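Local coordinates for outer membrane protein assembly factor BamA (Haemophilus ducreyi, PDB 4K3C), which probably serves, as the central barrel subunit of the Bam complex, to assemble and insert beta-barrel proteins into the outer membrane, at residues S305-W314 / I333-N344; I162-S170 / E522-F532. All coordinates share one frame; numbering follows the deposited sequence.

Contact 1: S305-W314 / I333-N344; sequences SADFDLSFGW and ISGKLTLPGSDN
The ring of Phe312 is laid over the partner strand at Gly335, whose carbonyl O sits over one face of it, 3.2 Å from Phe312 CD1. Leu310 CD2 approaches this ring in plane, at its edge. Trp314 meets its own pair mate differently: with CG anti to the backbone N (chi1 162°), its indole presents the CE3 edge to Ile333 CB at 3.8 Å, and beyond this contact the ring also meets Tyr262. Leu339 reaches back so that its CD2 rests 3.9 Å from Leu310 CB.

On the other side of the sheet, Asp309 and Lys336 form a diagonal pair. Lys336 CE lies 3.7 Å from Asp309 CG, but NZ stops 4.4 Å from Asp309 OD2, too far for a salt bridge, and bonds weakly to Tyr346 OH.

Beyond the paired strands, polar side chains take over the cross-contacts. The amide of Asn344 stands nearly upright on the carboxylate of Asp307, their planes 82° apart, and ND2 meets OD1 of Asp307 from above the carboxylate plane at 3.3 Å; Asn344 OD1 is held by Tyr285. Alongside, Asp343 OD2 accepts a bond from Ala306 N from the anti side, tilted out of the carboxylate plane, at 3.2 Å. Within the type I turn, Leu339 O takes both the N and the OG of Ser342.

Antiparallel backbone bonds, such as Leu310 N to Leu337 O (170° at the hydrogen), carry the hairpin. Its chemistry is two-sided: Leu310, Phe312, Trp314, Ile333 and Leu337 make an apolar face suited to lipid, whereas Asp309, Ser311, Lys336 and Thr338 make a polar one, consistent with the barrel interior.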
loop_
_atom_site.group_PDB
_atom_site.type_symbol
_atom_site.label_atom_id
_atom_site.label_comp_id
_atom_site.label_asym_id
_atom_site.label_seq_id
_atom_site.Cartn_x
_atom_site.Cartn_y
_atom_site.Cartn_z
ATOM N N SER A 305 27.038 -14.685 3.503
ATOM C CA SER A 305 26.126 -15.691 2.980
ATOM C C SER A 305 25.281 -15.218 1.796
ATOM O O SER A 305 25.173 -14.027 1.541
ATOM C CB SER A 305 25.189 -16.186 4.099
ATOM O OG SER A 305 24.615 -15.111 4.833
ATOM N N ALA A 306 24.697 -16.179 1.076
ATOM C CA ALA A 306 23.447 -15.982 0.309
ATOM C C ALA A 306 22.881 -17.370 0.124
ATOM O O ALA A 306 23.688 -18.298 0.125
ATOM C CB ALA A 306 23.735 -15.411 -0.995
ATOM N N ASP A 307 21.571 -17.624 -0.011
ATOM C CA ASP A 307 20.337 -16.827 0.182
ATOM C C ASP A 307 19.498 -16.479 -1.050
ATOM O O ASP A 307 19.278 -15.319 -1.384
ATOM C CB ASP A 307 20.372 -15.746 1.258
ATOM C CG ASP A 307 20.223 -16.325 2.648
ATOM O OD1 ASP A 307 20.846 -17.370 2.896
ATOM O OD2 ASP A 307 19.477 -15.752 3.480
ATOM N N PHE A 308 19.033 -17.538 -1.703
ATOM C CA PHE A 308 17.905 -17.495 -2.610
ATOM C C PHE A 308 16.647 -17.634 -1.765
ATOM O O PHE A 308 16.462 -18.642 -1.095
ATOM C CB PHE A 308 17.949 -18.692 -3.543
ATOM C CG PHE A 308 18.618 -18.429 -4.839
ATOM C CD1 PHE A 308 19.998 -18.527 -4.959
ATOM C CD2 PHE A 308 17.869 -18.108 -5.957
ATOM C CE1 PHE A 308 20.621 -18.296 -6.178
ATOM C CE2 PHE A 308 18.485 -17.870 -7.180
ATOM C CZ PHE A 308 19.865 -17.965 -7.288
ATOM N N ASP A 309 15.770 -16.642 -1.791
ATOM C CA ASP A 309 14.571 -16.714 -0.976
ATOM C C ASP A 309 13.305 -16.762 -1.825
ATOM O O ASP A 309 13.284 -16.243 -2.954
ATOM C CB ASP A 309 14.508 -15.515 -0.034
ATOM C CG ASP A 309 14.437 -14.212 -0.782
ATOM O OD1 ASP A 309 13.312 -13.825 -1.182
ATOM O OD2 ASP A 309 15.509 -13.590 -0.988
ATOM N N LEU A 310 12.259 -17.385 -1.270
ATOM C CA LEU A 310 10.921 -17.357 -1.865
ATOM C C LEU A 310 9.989 -16.511 -1.010
ATOM O O LEU A 310 10.059 -16.559 0.223
ATOM C CB LEU A 310 10.359 -18.766 -2.004
ATOM C CG LEU A 310 8.915 -18.861 -2.478
ATOM C CD1 LEU A 310 8.752 -18.256 -3.848
ATOM C CD2 LEU A 310 8.495 -20.313 -2.468
ATOM N N SER A 311 9.121 -15.737 -1.659
ATOM C CA SER A 311 8.274 -14.801 -0.926
ATOM C C SER A 311 6.853 -14.793 -1.435
ATOM O O SER A 311 6.624 -14.789 -2.648
ATOM C CB SER A 311 8.836 -13.388 -0.995
ATOM O OG SER A 311 10.033 -13.330 -0.253
ATOM N N PHE A 312 5.911 -14.794 -0.493
ATOM C CA PHE A 312 4.491 -14.817 -0.797
ATOM C C PHE A 312 3.838 -13.892 0.194
ATOM O O PHE A 312 4.288 -13.788 1.329
ATOM C CB PHE A 312 3.941 -16.238 -0.638
ATOM C CG PHE A 312 4.885 -17.159 0.079
ATOM C CD1 PHE A 312 4.931 -17.186 1.463
ATOM C CD2 PHE A 312 5.750 -17.973 -0.623
ATOM C CE1 PHE A 312 5.816 -18.023 2.130
ATOM C CE2 PHE A 312 6.635 -18.802 0.045
ATOM C CZ PHE A 312 6.667 -18.826 1.418
ATOM N N GLY A 313 2.797 -13.193 -0.231
ATOM C CA GLY A 313 2.077 -12.337 0.686
ATOM C C GLY A 313 0.647 -12.155 0.239
ATOM O O GLY A 313 0.323 -12.410 -0.927
ATOM N N TRP A 314 -0.213 -11.726 1.160
ATOM C CA TRP A 314 -1.576 -11.391 0.814
ATOM C C TRP A 314 -1.965 -10.077 1.450
ATOM O O TRP A 314 -1.662 -9.836 2.616
ATOM C CB TRP A 314 -2.528 -12.488 1.277
ATOM C CG TRP A 314 -3.950 -12.034 1.342
ATOM C CD1 TRP A 314 -4.716 -11.559 0.310
ATOM C CD2 TRP A 314 -4.778 -11.998 2.504
ATOM N NE1 TRP A 314 -5.960 -11.238 0.755
ATOM C CE2 TRP A 314 -6.034 -11.497 2.102
ATOM C CE3 TRP A 314 -4.584 -12.342 3.850
ATOM C CZ2 TRP A 314 -7.104 -11.334 3.002
ATOM C CZ3 TRP A 314 -5.645 -12.175 4.743
ATOM C CH2 TRP A 314 -6.888 -11.677 4.310
ATOM N N ILE A 333 -0.910 -11.054 5.368
ATOM C CA ILE A 333 -0.331 -12.358 5.662
ATOM C C ILE A 333 0.887 -12.528 4.739
ATOM O O ILE A 333 0.755 -12.552 3.509
ATOM C CB ILE A 333 -1.385 -13.503 5.490
ATOM C CG1 ILE A 333 -1.891 -13.932 6.848
ATOM C CG2 ILE A 333 -0.782 -14.760 4.870
ATOM C CD1 ILE A 333 -0.759 -14.455 7.703
ATOM N N SER A 334 2.078 -12.602 5.323
ATOM C CA SER A 334 3.298 -12.720 4.524
ATOM C C SER A 334 4.216 -13.847 4.993
ATOM O O SER A 334 4.163 -14.273 6.144
ATOM C CB SER A 334 4.047 -11.392 4.480
ATOM O OG SER A 334 4.196 -10.846 5.783
ATOM N N GLY A 335 5.051 -14.332 4.082
ATOM C CA GLY A 335 5.947 -15.435 4.370
ATOM C C GLY A 335 7.215 -15.392 3.535
ATOM O O GLY A 335 7.187 -15.045 2.347
ATOM N N LYS A 336 8.335 -15.746 4.161
ATOM C CA LYS A 336 9.615 -15.849 3.469
ATOM C C LYS A 336 10.185 -17.223 3.732
ATOM O O LYS A 336 9.981 -17.785 4.795
ATOM C CB LYS A 336 10.589 -14.821 4.003
ATOM C CG LYS A 336 11.474 -14.184 2.963
ATOM C CD LYS A 336 12.647 -13.484 3.655
ATOM C CE LYS A 336 13.754 -13.094 2.699
ATOM N NZ LYS A 336 15.065 -13.274 3.392
ATOM N N LEU A 337 10.916 -17.758 2.766
ATOM C CA LEU A 337 11.568 -19.044 2.938
ATOM C C LEU A 337 12.850 -19.054 2.110
ATOM O O LEU A 337 12.866 -18.550 0.985
ATOM C CB LEU A 337 10.616 -20.157 2.488
ATOM C CG LEU A 337 11.068 -21.619 2.569
ATOM C CD1 LEU A 337 11.789 -22.034 1.303
ATOM C CD2 LEU A 337 11.956 -21.840 3.784
ATOM N N THR A 338 13.919 -19.615 2.665
ATOM C CA THR A 338 15.175 -19.755 1.928
ATOM C C THR A 338 15.179 -21.045 1.120
ATOM O O THR A 338 14.794 -22.099 1.614
ATOM C CB THR A 338 16.404 -19.753 2.852
ATOM O OG1 THR A 338 16.237 -20.732 3.894
ATOM C CG2 THR A 338 16.594 -18.377 3.458
ATOM N N LEU A 339 15.646 -20.953 -0.117
ATOM C CA LEU A 339 15.549 -22.048 -1.064
ATOM C C LEU A 339 16.809 -22.886 -1.039
ATOM O O LEU A 339 17.854 -22.395 -0.630
ATOM C CB LEU A 339 15.324 -21.484 -2.465
ATOM C CG LEU A 339 13.994 -20.756 -2.586
ATOM C CD1 LEU A 339 13.952 -19.945 -3.865
ATOM C CD2 LEU A 339 12.809 -21.761 -2.478
ATOM N N PRO A 340 16.704 -24.156 -1.476
ATOM C CA PRO A 340 17.798 -25.124 -1.500
ATOM C C PRO A 340 19.209 -24.570 -1.734
ATOM O O PRO A 340 20.117 -24.908 -0.972
ATOM C CB PRO A 340 17.355 -26.078 -2.602
ATOM C CG PRO A 340 15.886 -26.187 -2.336
ATOM C CD PRO A 340 15.439 -24.811 -1.862
ATOM N N GLY A 341 19.408 -23.724 -2.727
ATOM C CA GLY A 341 20.745 -23.197 -2.918
ATOM C C GLY A 341 21.214 -22.181 -1.883
ATOM O O GLY A 341 22.301 -21.634 -2.012
ATOM N N SER A 342 20.417 -21.900 -0.855
ATOM C CA SER A 342 20.813 -20.868 0.103
ATOM C C SER A 342 21.742 -21.453 1.151
ATOM O O SER A 342 21.812 -22.676 1.316
ATOM C CB SER A 342 19.606 -20.231 0.788
ATOM O OG SER A 342 18.563 -19.987 -0.127
ATOM N N ASP A 343 22.461 -20.577 1.846
ATOM C CA ASP A 343 23.069 -20.916 3.129
ATOM C C ASP A 343 21.940 -20.789 4.184
ATOM O O ASP A 343 20.747 -20.943 3.867
ATOM C CB ASP A 343 24.233 -19.949 3.399
ATOM C CG ASP A 343 25.357 -20.042 2.326
ATOM O OD1 ASP A 343 25.642 -21.168 1.872
ATOM O OD2 ASP A 343 25.961 -19.008 1.933
ATOM N N ASN A 344 22.268 -20.508 5.430
ATOM C CA ASN A 344 21.222 -19.961 6.330
ATOM C C ASN A 344 19.919 -20.745 6.699
ATOM O O ASN A 344 19.603 -20.841 7.899
ATOM C CB ASN A 344 20.879 -18.535 5.911
ATOM C CG ASN A 344 21.874 -17.549 6.438
ATOM O OD1 ASN A 344 22.566 -17.824 7.428
ATOM N ND2 ASN A 344 21.965 -16.392 5.791
#

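Contact 2: I162-S170 / E522-F532; sequences INFGVGYGS and EQFQFTVGSTF
Phe532, the C-terminal residue, has the carbonyl O of Phe164 over one face of its ring, 3.9 Å above the plane and offset toward the rim, while Val166 CG2 comes in at the ring edge, 3.4 Å from CZ. Phe164 in turn lays its CB against Phe532 CE1, and the edge of its own ring is directed at Phe532 O. The ring of Phe526 covers the far end of the pairing in a similar way: Gly169 CA and Ser170 N both lie over one face, each 4.2 Å above the plane. Its CG is set between the backbone N and the carbonyl carbon (chi1 68°), a rotation that brings the ring over the neighbouring strand. There Phe526 CE2 also lies in the plane of the Tyr168 ring, at its edge, 3.8 Å from Tyr168 CD2.

Beneath these rings the backbones bond in antiparallel register. Val166 pairs with Ser530 and Tyr168 with Val528, two bonds each, and Gly165, Gly167 and Gly169 fill alternate positions, with Gly167 facing Gly529 at 4.0 Å between their CA atoms. Phe532 N bonds Phe164 O, and the terminal carboxylate returns the bond: Phe164 N donates to Phe532 OXT at 3.1 Å, almost straight at 172°. At the other end Ser170 N gives a bond to Phe526 O, and Ser170 OG receives only a weak one from Phe526 N. Gln525 OE1 accepts from Gly400 N and Ser530 OG bonds Ile502 O, partners outside the two strands.

Strands 160-169 and 521-531 are the first and last of the barrel, so their antiparallel pairing (175° between directions), bonded along its length, is the seam that closes the Omp85 transmembrane barrel. In BamA this seam is widely regarded as the lateral gate.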
loop_
_atom_site.group_PDB
_atom_site.type_symbol
_atom_site.label_atom_id
_atom_site.label_comp_id
_atom_site.label_asym_id
_atom_site.label_seq_id
_atom_site.Cartn_x
_atom_site.Cartn_y
_atom_site.Cartn_z
ATOM N N ILE A 162 11.796 14.009 -10.093
ATOM C CA ILE A 162 12.846 13.902 -9.089
ATOM C C ILE A 162 12.183 14.260 -7.785
ATOM O O ILE A 162 11.269 15.075 -7.766
ATOM C CB ILE A 162 14.090 14.792 -9.377
ATOM C CG1 ILE A 162 15.229 14.419 -8.426
ATOM C CG2 ILE A 162 13.756 16.254 -9.239
ATOM C CD1 ILE A 162 16.477 15.256 -8.588
ATOM N N ASN A 163 12.595 13.617 -6.704
ATOM C CA ASN A 163 11.911 13.818 -5.432
ATOM C C ASN A 163 12.818 13.636 -4.232
ATOM O O ASN A 163 13.743 12.814 -4.240
ATOM C CB ASN A 163 10.721 12.881 -5.317
ATOM C CG ASN A 163 11.123 11.443 -5.451
ATOM O OD1 ASN A 163 11.590 10.824 -4.490
ATOM N ND2 ASN A 163 10.973 10.899 -6.657
ATOM N N PHE A 164 12.535 14.419 -3.199
ATOM C CA PHE A 164 13.341 14.446 -1.993
ATOM C C PHE A 164 12.412 14.392 -0.789
ATOM O O PHE A 164 11.265 14.860 -0.842
ATOM C CB PHE A 164 14.177 15.735 -1.912
ATOM C CG PHE A 164 15.105 15.957 -3.078
ATOM C CD1 PHE A 164 14.653 16.562 -4.244
ATOM C CD2 PHE A 164 16.442 15.600 -2.993
ATOM C CE1 PHE A 164 15.517 16.776 -5.315
ATOM C CE2 PHE A 164 17.318 15.818 -4.065
ATOM C CZ PHE A 164 16.851 16.400 -5.225
ATOM N N GLY A 165 12.917 13.825 0.300
ATOM C CA GLY A 165 12.239 13.894 1.578
ATOM C C GLY A 165 13.261 14.131 2.667
ATOM O O GLY A 165 14.419 13.760 2.514
ATOM N N VAL A 166 12.837 14.764 3.755
ATOM C CA VAL A 166 13.686 15.014 4.918
ATOM C C VAL A 166 12.801 14.778 6.120
ATOM O O VAL A 166 11.625 15.145 6.106
ATOM C CB VAL A 166 14.205 16.477 4.968
ATOM C CG1 VAL A 166 15.072 16.693 6.184
ATOM C CG2 VAL A 166 14.998 16.793 3.725
ATOM N N GLY A 167 13.342 14.154 7.156
ATOM C CA GLY A 167 12.510 13.808 8.287
ATOM C C GLY A 167 13.293 13.571 9.549
ATOM O O GLY A 167 14.483 13.262 9.522
ATOM N N TYR A 168 12.611 13.735 10.670
ATOM C CA TYR A 168 13.221 13.532 11.969
ATOM C C TYR A 168 12.244 12.907 12.989
ATOM O O TYR A 168 11.048 13.209 12.999
ATOM C CB TYR A 168 13.802 14.835 12.500
ATOM C CG TYR A 168 14.704 14.571 13.657
ATOM C CD1 TYR A 168 16.008 14.202 13.448
ATOM C CD2 TYR A 168 14.240 14.637 14.959
ATOM C CE1 TYR A 168 16.839 13.929 14.499
ATOM C CE2 TYR A 168 15.056 14.365 16.007
ATOM C CZ TYR A 168 16.358 14.015 15.773
ATOM O OH TYR A 168 17.198 13.732 16.810
ATOM N N GLY A 169 12.767 12.035 13.842
ATOM C CA GLY A 169 11.935 11.276 14.748
ATOM C C GLY A 169 12.723 10.713 15.910
ATOM O O GLY A 169 13.952 10.654 15.861
ATOM N N SER A 170 12.005 10.297 16.950
ATOM C CA SER A 170 12.603 9.804 18.184
ATOM C C SER A 170 13.549 8.641 17.955
ATOM O O SER A 170 14.697 8.653 18.408
ATOM C CB SER A 170 11.508 9.378 19.157
ATOM O OG SER A 170 10.869 10.516 19.685
ATOM N N GLU A 522 11.210 5.409 26.912
ATOM C CA GLU A 522 11.254 6.707 26.239
ATOM C C GLU A 522 9.822 7.211 26.079
ATOM O O GLU A 522 9.158 6.917 25.086
ATOM C CB GLU A 522 11.922 6.557 24.874
ATOM C CG GLU A 522 11.863 7.757 23.944
ATOM C CD GLU A 522 12.513 7.471 22.592
ATOM O OE1 GLU A 522 12.130 6.472 21.930
ATOM O OE2 GLU A 522 13.419 8.240 22.200
ATOM N N GLN A 523 9.354 7.956 27.076
ATOM C CA GLN A 523 7.966 8.403 27.172
ATOM C C GLN A 523 7.489 9.298 26.037
ATOM O O GLN A 523 6.427 9.067 25.445
ATOM C CB GLN A 523 7.760 9.151 28.481
ATOM C CG GLN A 523 8.436 8.498 29.640
ATOM C CD GLN A 523 7.865 8.953 30.945
ATOM O OE1 GLN A 523 8.182 10.040 31.430
ATOM N NE2 GLN A 523 7.007 8.131 31.524
ATOM N N PHE A 524 8.244 10.348 25.756
ATOM C CA PHE A 524 7.856 11.220 24.669
ATOM C C PHE A 524 8.537 10.762 23.383
ATOM O O PHE A 524 9.735 10.505 23.344
ATOM C CB PHE A 524 8.165 12.676 24.994
ATOM C CG PHE A 524 7.668 13.635 23.968
ATOM C CD1 PHE A 524 6.311 13.850 23.809
ATOM C CD2 PHE A 524 8.558 14.329 23.159
ATOM C CE1 PHE A 524 5.843 14.747 22.860
ATOM C CE2 PHE A 524 8.107 15.227 22.210
ATOM C CZ PHE A 524 6.744 15.439 22.058
ATOM N N GLN A 525 7.744 10.640 22.336
ATOM C CA GLN A 525 8.218 10.156 21.068
ATOM C C GLN A 525 7.484 10.940 19.986
ATOM O O GLN A 525 6.406 11.464 20.231
ATOM C CB GLN A 525 7.956 8.653 20.966
ATOM C CG GLN A 525 8.750 7.830 21.981
ATOM C CD GLN A 525 8.145 6.467 22.267
ATOM O OE1 GLN A 525 6.934 6.340 22.494
ATOM N NE2 GLN A 525 8.992 5.441 22.288
ATOM N N PHE A 526 8.061 11.049 18.796
ATOM C CA PHE A 526 7.473 11.917 17.780
ATOM C C PHE A 526 8.147 11.675 16.455
ATOM O O PHE A 526 9.327 11.358 16.429
ATOM C CB PHE A 526 7.703 13.383 18.152
ATOM C CG PHE A 526 9.143 13.792 18.078
ATOM C CD1 PHE A 526 10.018 13.499 19.125
ATOM C CD2 PHE A 526 9.632 14.447 16.964
ATOM C CE1 PHE A 526 11.350 13.846 19.064
ATOM C CE2 PHE A 526 10.968 14.805 16.891
ATOM C CZ PHE A 526 11.824 14.505 17.943
ATOM N N THR A 527 7.422 11.833 15.353
ATOM C CA THR A 527 8.112 12.010 14.086
ATOM C C THR A 527 7.632 13.230 13.315
ATOM O O THR A 527 6.516 13.726 13.512
ATOM C CB THR A 527 8.095 10.770 13.167
ATOM O OG1 THR A 527 6.753 10.463 12.792
ATOM C CG2 THR A 527 8.742 9.599 13.839
ATOM N N VAL A 528 8.516 13.697 12.439
ATOM C CA VAL A 528 8.314 14.890 11.652
ATOM C C VAL A 528 8.904 14.561 10.295
ATOM O O VAL A 528 10.012 14.034 10.209
ATOM C CB VAL A 528 9.059 16.078 12.286
ATOM C CG1 VAL A 528 9.519 17.065 11.218
ATOM C CG2 VAL A 528 8.175 16.742 13.329
ATOM N N GLY A 529 8.158 14.829 9.233
ATOM C CA GLY A 529 8.599 14.438 7.911
ATOM C C GLY A 529 8.121 15.386 6.837
ATOM O O GLY A 529 7.056 15.982 6.960
ATOM N N SER A 530 8.918 15.534 5.786
ATOM C CA SER A 530 8.555 16.399 4.678
ATOM C C SER A 530 9.048 15.805 3.388
ATOM O O SER A 530 10.089 15.159 3.369
ATOM C CB SER A 530 9.170 17.776 4.846
ATOM O OG SER A 530 8.860 18.550 3.708
ATOM N N THR A 531 8.295 16.018 2.313
ATOM C CA THR A 531 8.708 15.583 0.976
ATOM C C THR A 531 8.544 16.707 -0.056
ATOM O O THR A 531 7.588 17.482 -0.003
ATOM C CB THR A 531 7.944 14.316 0.486
ATOM O OG1 THR A 531 6.567 14.630 0.239
ATOM C CG2 THR A 531 8.037 13.174 1.498
ATOM N N PHE A 532 9.486 16.788 -0.990
ATOM C CA PHE A 532 9.448 17.802 -2.044
ATOM C C PHE A 532 10.099 17.268 -3.314
ATOM O O PHE A 532 10.751 17.997 -4.071
ATOM C CB PHE A 532 10.131 19.097 -1.589
ATOM C CG PHE A 532 11.186 18.892 -0.536
ATOM C CD1 PHE A 532 12.502 18.615 -0.892
ATOM C CD2 PHE A 532 10.863 18.983 0.813
ATOM C CE1 PHE A 532 13.479 18.429 0.083
ATOM C CE2 PHE A 532 11.829 18.799 1.788
ATOM C CZ PHE A 532 13.137 18.520 1.424
ATOM O OXT PHE A 532 9.985 16.069 -3.584
#

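From the N terminus the chain passes through two POTRA domains and enters the barrel on strand 160-169, the first half of contact 2. Antiparallel neighbours then follow until strand 303-317 turns back through residues 318-327 to strand 328-338; 18 residues separate the two halves of contact 1, which closes this short hairpin. The chain completes the remaining strands and ends on strand 521-531, so contact 2 closes a span of 351 residues that contains contact 1 entirely, without crossing. One contact joins sequence neighbours within the wall, the other joins its two extremes. Their centres are about 32 Å apart and their nearest atoms about 22 Å, so they do not meet.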